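Local coordinates for cellulose synthase 1 (Gluconacetobacter xylinus, PDB 4I86), which carries at its C-terminal end a regulatory PilZ domain, a small curled antiparallel beta-sheet module with one long helix, at residues Thr55-Arg60 / Ala72-Ala77; Leu68-Arg73 / Phe84-Asp89. One frame throughout, in Å; residues are numbered along the deposited sequence.

Contact 1. Residues Thr55-Arg60 / Ala72-Ala77; sequences TPVYIR and ARIIRA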
loop_
_atom_site.group_PDB
_atom_site.type_symbol
_atom_site.label_atom_id
_atom_site.label_comp_id
_atom_site.label_asym_id
_atom_site.label_seq_id
_atom_site.Cartn_x
_atom_site.Cartn_y
_atom_site.Cartn_z
ATOM N N THR A 55 1.209 2.234 11.787
ATOM C CA THR A 55 0.174 3.272 11.818
ATOM C C THR A 55 -0.835 3.070 10.691
ATOM O O THR A 55 -0.452 3.067 9.528
ATOM C CB THR A 55 0.812 4.678 11.668
ATOM O OG1 THR A 55 1.553 4.990 12.852
ATOM C CG2 THR A 55 -0.249 5.749 11.432
ATOM N N PRO A 56 -2.125 2.914 11.040
ATOM C CA PRO A 56 -3.172 2.593 10.061
ATOM C C PRO A 56 -3.439 3.705 9.056
ATOM O O PRO A 56 -3.588 4.884 9.414
ATOM C CB PRO A 56 -4.416 2.320 10.921
ATOM C CG PRO A 56 -4.118 2.879 12.253
ATOM C CD PRO A 56 -2.627 2.874 12.423
ATOM N N VAL A 57 -3.489 3.305 7.789
ATOM C CA VAL A 57 -3.686 4.229 6.665
ATOM C C VAL A 57 -4.616 3.602 5.629
ATOM O O VAL A 57 -5.000 2.427 5.743
ATOM C CB VAL A 57 -2.351 4.568 5.947
ATOM C CG1 VAL A 57 -1.304 5.127 6.927
ATOM C CG2 VAL A 57 -1.806 3.346 5.201
ATOM N N TYR A 58 -4.990 4.399 4.633
ATOM C CA TYR A 58 -5.681 3.901 3.463
ATOM C C TYR A 58 -4.805 4.245 2.284
ATOM O O TYR A 58 -4.257 5.351 2.220
ATOM C CB TYR A 58 -7.080 4.535 3.319
ATOM C CG TYR A 58 -8.015 4.203 4.463
ATOM C CD1 TYR A 58 -8.528 2.924 4.607
ATOM C CD2 TYR A 58 -8.381 5.164 5.401
ATOM C CE1 TYR A 58 -9.380 2.604 5.649
ATOM C CE2 TYR A 58 -9.247 4.846 6.460
ATOM C CZ TYR A 58 -9.737 3.566 6.568
ATOM O OH TYR A 58 -10.590 3.226 7.595
ATOM N N ILE A 59 -4.649 3.287 1.371
ATOM C CA ILE A 59 -3.900 3.506 0.146
ATOM C C ILE A 59 -4.869 3.460 -1.032
ATOM O O ILE A 59 -5.691 2.550 -1.138
ATOM C CB ILE A 59 -2.790 2.449 -0.034
ATOM C CG1 ILE A 59 -1.761 2.571 1.097
ATOM C CG2 ILE A 59 -2.116 2.591 -1.381
ATOM C CD1 ILE A 59 -0.598 1.650 0.947
ATOM N N ARG A 60 -4.807 4.474 -1.888
ATOM C CA ARG A 60 -5.690 4.528 -3.042
ATOM C C ARG A 60 -4.867 4.580 -4.320
ATOM O O ARG A 60 -3.832 5.245 -4.387
ATOM C CB ARG A 60 -6.615 5.737 -2.951
ATOM C CG ARG A 60 -7.498 5.933 -4.175
ATOM C CD ARG A 60 -8.490 7.053 -3.977
ATOM N NE ARG A 60 -9.403 7.135 -5.116
ATOM C CZ ARG A 60 -9.194 7.900 -6.184
ATOM N NH1 ARG A 60 -8.103 8.653 -6.253
ATOM N NH2 ARG A 60 -10.073 7.906 -7.182
ATOM N N ALA A 72 -4.222 -0.358 5.318
ATOM C CA ALA A 72 -2.868 -0.823 5.524
ATOM C C ALA A 72 -2.312 -0.219 6.790
ATOM O O ALA A 72 -2.995 0.530 7.497
ATOM C CB ALA A 72 -1.981 -0.492 4.319
ATOM N N ARG A 73 -1.072 -0.575 7.080
ATOM C CA ARG A 73 -0.347 0.005 8.189
ATOM C C ARG A 73 1.005 0.463 7.659
ATOM O O ARG A 73 1.718 -0.334 7.057
ATOM C CB ARG A 73 -0.193 -1.037 9.313
ATOM C CG ARG A 73 -1.336 -0.998 10.337
ATOM C CD ARG A 73 -1.227 -2.044 11.436
ATOM N NE ARG A 73 -1.792 -3.329 11.027
ATOM C CZ ARG A 73 -2.134 -4.312 11.862
ATOM N NH1 ARG A 73 -1.982 -4.168 13.179
ATOM N NH2 ARG A 73 -2.639 -5.443 11.372
ATOM N N ILE A 74 1.344 1.743 7.828
ATOM C CA ILE A 74 2.706 2.154 7.500
ATOM C C ILE A 74 3.607 1.673 8.639
ATOM O O ILE A 74 3.278 1.839 9.817
ATOM C CB ILE A 74 2.864 3.691 7.224
ATOM C CG1 ILE A 74 4.291 3.993 6.732
ATOM C CG2 ILE A 74 2.520 4.518 8.460
ATOM C CD1 ILE A 74 4.441 5.303 5.979
ATOM N N ILE A 75 4.719 1.031 8.296
ATOM C CA ILE A 75 5.566 0.450 9.333
ATOM C C ILE A 75 6.947 1.107 9.391
ATOM O O ILE A 75 7.607 1.082 10.427
ATOM C CB ILE A 75 5.697 -1.097 9.186
ATOM C CG1 ILE A 75 6.279 -1.476 7.825
ATOM C CG2 ILE A 75 4.338 -1.782 9.404
ATOM C CD1 ILE A 75 6.776 -2.927 7.742
ATOM N N ARG A 76 7.380 1.688 8.276
ATOM C CA ARG A 76 8.621 2.458 8.249
ATOM C C ARG A 76 8.526 3.599 7.250
ATOM O O ARG A 76 7.837 3.491 6.233
ATOM C CB ARG A 76 9.817 1.571 7.885
ATOM C CG ARG A 76 11.172 2.199 8.197
ATOM C CD ARG A 76 12.237 1.746 7.206
ATOM N NE ARG A 76 12.146 2.464 5.933
ATOM C CZ ARG A 76 13.115 3.225 5.424
ATOM N NH1 ARG A 76 14.267 3.362 6.073
ATOM N NH2 ARG A 76 12.934 3.842 4.261
ATOM N N ALA A 77 9.233 4.689 7.545
ATOM C CA ALA A 77 9.323 5.836 6.646
ATOM C C ALA A 77 10.740 6.411 6.673
ATOM O O ALA A 77 11.235 6.797 7.732
ATOM C CB ALA A 77 8.304 6.901 7.049
#
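Ile74 turns CG1 away from its own backbone N (chi1 -173°), which places its CG2 in the cleft between N and the carbonyl carbon; that methyl faces strand 55-60, 3.6 Å from Thr55 CB and 4.2 Å from Val57 CG1. Val57 has CG1 beside its backbone N (chi1 -55°), so that its other methyl comes alongside the small side chain of Ala72, with Val57 CG2 3.9 Å from Ala72 CB. Ile59 adds CD1 beside the same methyl of Ala72. Together with Phe84 and Trp86 of strand 82-86, these groups form an apolar layer on one face of the sheet. Pro56 and Arg73 lie on the opposite face, where Arg73 CG passes near Pro56 CA before the arginine chain leads away.

The strands run antiparallel with a marked twist. Thr55 and Ile74 form one hydrogen-bonded pair, Val57 and Ala72 the next, and Pro56 with Arg73 is the non-hydrogen-bonded pair between them. Val57 N gives the straightest of the four bonds, 169° at the hydrogen and 2.8 Å to Ala72 O, though it comes from above that carbonyl's plane, and Ala72 N returns a bond to Val57 O. Thr55 N reaches Ile74 O in the carbonyl plane, and Ile74 N returns the bond from a position tilted out of the plane of the Thr55 carbonyl. Proline has no N-H, but at position 56 none is called on by this partner strand; Pro56 CA instead lies 3.3 Å from Ala72 O, and Arg73 CA approaches Thr55 O in the same way.

Thr55 OG1 takes no part in the pairing and is hydrogen-bonded to Gly53 O. The two facing strands belong to the hairpin 55-63 and 66-77: four backbone bonds tie them edge to edge, and small and beta-branched side chains make close apolar contact on the buried face, so the pairing depends little on side-chain polarity.

Contact 2. Residues Leu68-Arg73 / Phe84-Asp89; sequences LILPAR and FIWTID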
loop_
_atom_site.group_PDB
_atom_site.type_symbol
_atom_site.label_atom_id
_atom_site.label_comp_id
_atom_site.label_asym_id
_atom_site.label_seq_id
_atom_site.Cartn_x
_atom_site.Cartn_y
_atom_site.Cartn_z
ATOM N N LEU A 68 -8.812 1.156 -6.632
ATOM C CA LEU A 68 -8.523 0.188 -5.574
ATOM C C LEU A 68 -8.219 0.941 -4.297
ATOM O O LEU A 68 -7.314 1.778 -4.264
ATOM C CB LEU A 68 -7.324 -0.703 -5.929
ATOM C CG LEU A 68 -7.404 -1.410 -7.284
ATOM C CD1 LEU A 68 -6.150 -2.232 -7.547
ATOM C CD2 LEU A 68 -8.641 -2.288 -7.345
ATOM N N ILE A 69 -8.952 0.629 -3.233
ATOM C CA ILE A 69 -8.712 1.281 -1.951
ATOM C C ILE A 69 -8.394 0.216 -0.912
ATOM O O ILE A 69 -9.211 -0.665 -0.658
ATOM C CB ILE A 69 -9.942 2.126 -1.517
ATOM C CG1 ILE A 69 -10.175 3.231 -2.543
ATOM C CG2 ILE A 69 -9.716 2.674 -0.096
ATOM C CD1 ILE A 69 -11.546 3.839 -2.538
ATOM N N LEU A 70 -7.198 0.274 -0.335
ATOM C CA LEU A 70 -6.752 -0.801 0.534
ATOM C C LEU A 70 -6.302 -0.283 1.892
ATOM O O LEU A 70 -5.394 0.547 1.963
ATOM C CB LEU A 70 -5.606 -1.583 -0.126
ATOM C CG LEU A 70 -5.747 -1.993 -1.611
ATOM C CD1 LEU A 70 -5.179 -0.927 -2.531
ATOM C CD2 LEU A 70 -5.043 -3.310 -1.844
ATOM N N PRO A 71 -6.920 -0.780 2.977
ATOM C CA PRO A 71 -6.423 -0.431 4.318
ATOM C C PRO A 71 -5.033 -1.011 4.499
ATOM O O PRO A 71 -4.700 -2.042 3.900
ATOM C CB PRO A 71 -7.394 -1.147 5.275
ATOM C CG PRO A 71 -8.588 -1.478 4.445
ATOM C CD PRO A 71 -8.062 -1.704 3.038
ATOM N N ALA A 72 -4.222 -0.358 5.318
ATOM C CA ALA A 72 -2.868 -0.823 5.524
ATOM C C ALA A 72 -2.312 -0.219 6.790
ATOM O O ALA A 72 -2.995 0.530 7.497
ATOM C CB ALA A 72 -1.981 -0.492 4.319
ATOM N N ARG A 73 -1.072 -0.575 7.080
ATOM C CA ARG A 73 -0.347 0.005 8.189
ATOM C C ARG A 73 1.005 0.463 7.659
ATOM O O ARG A 73 1.718 -0.334 7.057
ATOM C CB ARG A 73 -0.193 -1.037 9.313
ATOM C CG ARG A 73 -1.336 -0.998 10.337
ATOM C CD ARG A 73 -1.227 -2.044 11.436
ATOM N NE ARG A 73 -1.792 -3.329 11.027
ATOM C CZ ARG A 73 -2.134 -4.312 11.862
ATOM N NH1 ARG A 73 -1.982 -4.168 13.179
ATOM N NH2 ARG A 73 -2.639 -5.443 11.372
ATOM N N PHE A 84 4.771 -0.512 3.749
ATOM C CA PHE A 84 3.449 -0.824 4.293
ATOM C C PHE A 84 3.194 -2.326 4.338
ATOM O O PHE A 84 3.782 -3.088 3.578
ATOM C CB PHE A 84 2.358 -0.171 3.431
ATOM C CG PHE A 84 2.500 1.324 3.282
ATOM C CD1 PHE A 84 1.721 2.184 4.033
ATOM C CD2 PHE A 84 3.409 1.864 2.379
ATOM C CE1 PHE A 84 1.847 3.558 3.901
ATOM C CE2 PHE A 84 3.537 3.242 2.243
ATOM C CZ PHE A 84 2.757 4.083 3.005
ATOM N N ILE A 85 2.310 -2.733 5.244
ATOM C CA ILE A 85 1.721 -4.060 5.206
ATOM C C ILE A 85 0.208 -3.919 5.050
ATOM O O ILE A 85 -0.401 -3.070 5.689
ATOM C CB ILE A 85 2.027 -4.864 6.494
ATOM C CG1 ILE A 85 1.593 -4.071 7.729
ATOM C CG2 ILE A 85 3.510 -5.208 6.566
ATOM C CD1 ILE A 85 1.714 -4.847 9.030
ATOM N N TRP A 86 -0.394 -4.730 4.188
ATOM C CA TRP A 86 -1.846 -4.705 4.016
ATOM C C TRP A 86 -2.545 -5.122 5.293
ATOM O O TRP A 86 -2.031 -5.945 6.043
ATOM C CB TRP A 86 -2.262 -5.652 2.893
ATOM C CG TRP A 86 -1.548 -5.391 1.593
ATOM C CD1 TRP A 86 -0.788 -6.271 0.882
ATOM C CD2 TRP A 86 -1.514 -4.155 0.878
ATOM N NE1 TRP A 86 -0.295 -5.663 -0.249
ATOM C CE2 TRP A 86 -0.729 -4.361 -0.272
ATOM C CE3 TRP A 86 -2.088 -2.893 1.092
ATOM C CZ2 TRP A 86 -0.506 -3.356 -1.206
ATOM C CZ3 TRP A 86 -1.863 -1.900 0.170
ATOM C CH2 TRP A 86 -1.074 -2.133 -0.967
ATOM N N THR A 87 -3.725 -4.545 5.515
ATOM C CA THR A 87 -4.657 -4.935 6.565
ATOM C C THR A 87 -5.844 -5.614 5.880
ATOM O O THR A 87 -6.526 -4.998 5.066
ATOM C CB THR A 87 -5.213 -3.685 7.286
ATOM O OG1 THR A 87 -4.154 -3.007 7.979
ATOM C CG2 THR A 87 -6.278 -4.076 8.277
ATOM N N ILE A 88 -6.101 -6.873 6.205
ATOM C CA ILE A 88 -7.142 -7.630 5.522
ATOM C C ILE A 88 -8.159 -8.168 6.530
ATOM O O ILE A 88 -7.878 -9.130 7.252
ATOM C CB ILE A 88 -6.526 -8.824 4.742
ATOM C CG1 ILE A 88 -5.447 -8.347 3.760
ATOM C CG2 ILE A 88 -7.616 -9.602 4.000
ATOM C CD1 ILE A 88 -4.881 -9.452 2.870
ATOM N N ASP A 89 -9.341 -7.563 6.576
ATOM C CA ASP A 89 -10.346 -7.949 7.572
ATOM C C ASP A 89 -11.573 -8.612 6.961
ATOM O O ASP A 89 -12.540 -8.913 7.671
ATOM C CB ASP A 89 -10.814 -6.722 8.356
ATOM C CG ASP A 89 -9.702 -6.072 9.141
ATOM O OD1 ASP A 89 -8.843 -6.798 9.695
ATOM O OD2 ASP A 89 -9.697 -4.828 9.208
HETATM O O HOH W 1 -5.522 -4.196 2.481
HETATM O O HOH W 2 -5.290 -0.814 9.299
#
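Strands 68-73 and 84-86 run antiparallel, their N-to-C directions 131° apart over these short segments, pairing Arg73 with Ile85 through two backbone bonds and Ala72 with Trp86 at a non-hydrogen-bonded position where the side chains diverge. Arg73 N donates to Ile85 O at 2.9 Å, and Ile85 N to Arg73 O. Beyond the strand end the ladder gains one more rung: Thr87 N bonds to Pro71 O at 3.1 Å, very straight at the hydrogen (171°) but well above the carbonyl plane.

Pro71 O is gripped a second time by a water that also donates to Thr87 O. Another water joins Ala72 O to Thr87 OG1. Pro71 CB packs on Thr87 CB (3.9 Å). On the exposed side Ile85 holds CG1 between its backbone N and carbonyl carbon (chi1 54°), which brings that atom against Arg73 CB.

On the buried side, Leu70 lays CD2 over one face of Trp86, 4.2 Å from the centroid of the six-membered ring, a CH-pi contact offset toward the rim. Leu70 CB lies 3.8 Å from Trp86 CZ3, while Pro71 O sits at the edge of the indole, near its plane. Ala72 CB approaches the ring obliquely, 4.0 Å from Trp86 CE3. Trp86 NE1 is hydrogen-bonded to Ser37 O, which helps fix the indole's rotation. Leu70 also touches Val97 of helix 91-105.

This is a twisted beta hairpin, strands 66-77 and 82-86, whose last strand gives way to the segment leading into the C-terminal helix, an arrangement consistent with the antiparallel barrel of PilZ domains.

How the contacts relate
Strand 66-77 is the middle strand of both contacts: contact 1 pairs it with strand 55-63 and contact 2 with strand 82-86, so three successive strands form a meander. Ala72 and Arg73 serve both, with backbones turned opposite ways: Ala72 bonds to Val57 in contact 1, Arg73 to Ile85 in contact 2. Each contact has a buried and a more exposed half, and the buried halves merge: Phe84 CE1 lies 3.5 Å from Ile74 CB, and Ile59 CD1 packs on Trp86. Their chemistry differs. Contact 1 is regular strand pairing with aliphatic packing, whereas contact 2 brings in an aromatic ring and two bridging waters where the ladder gives way to a loop near helix 91-105.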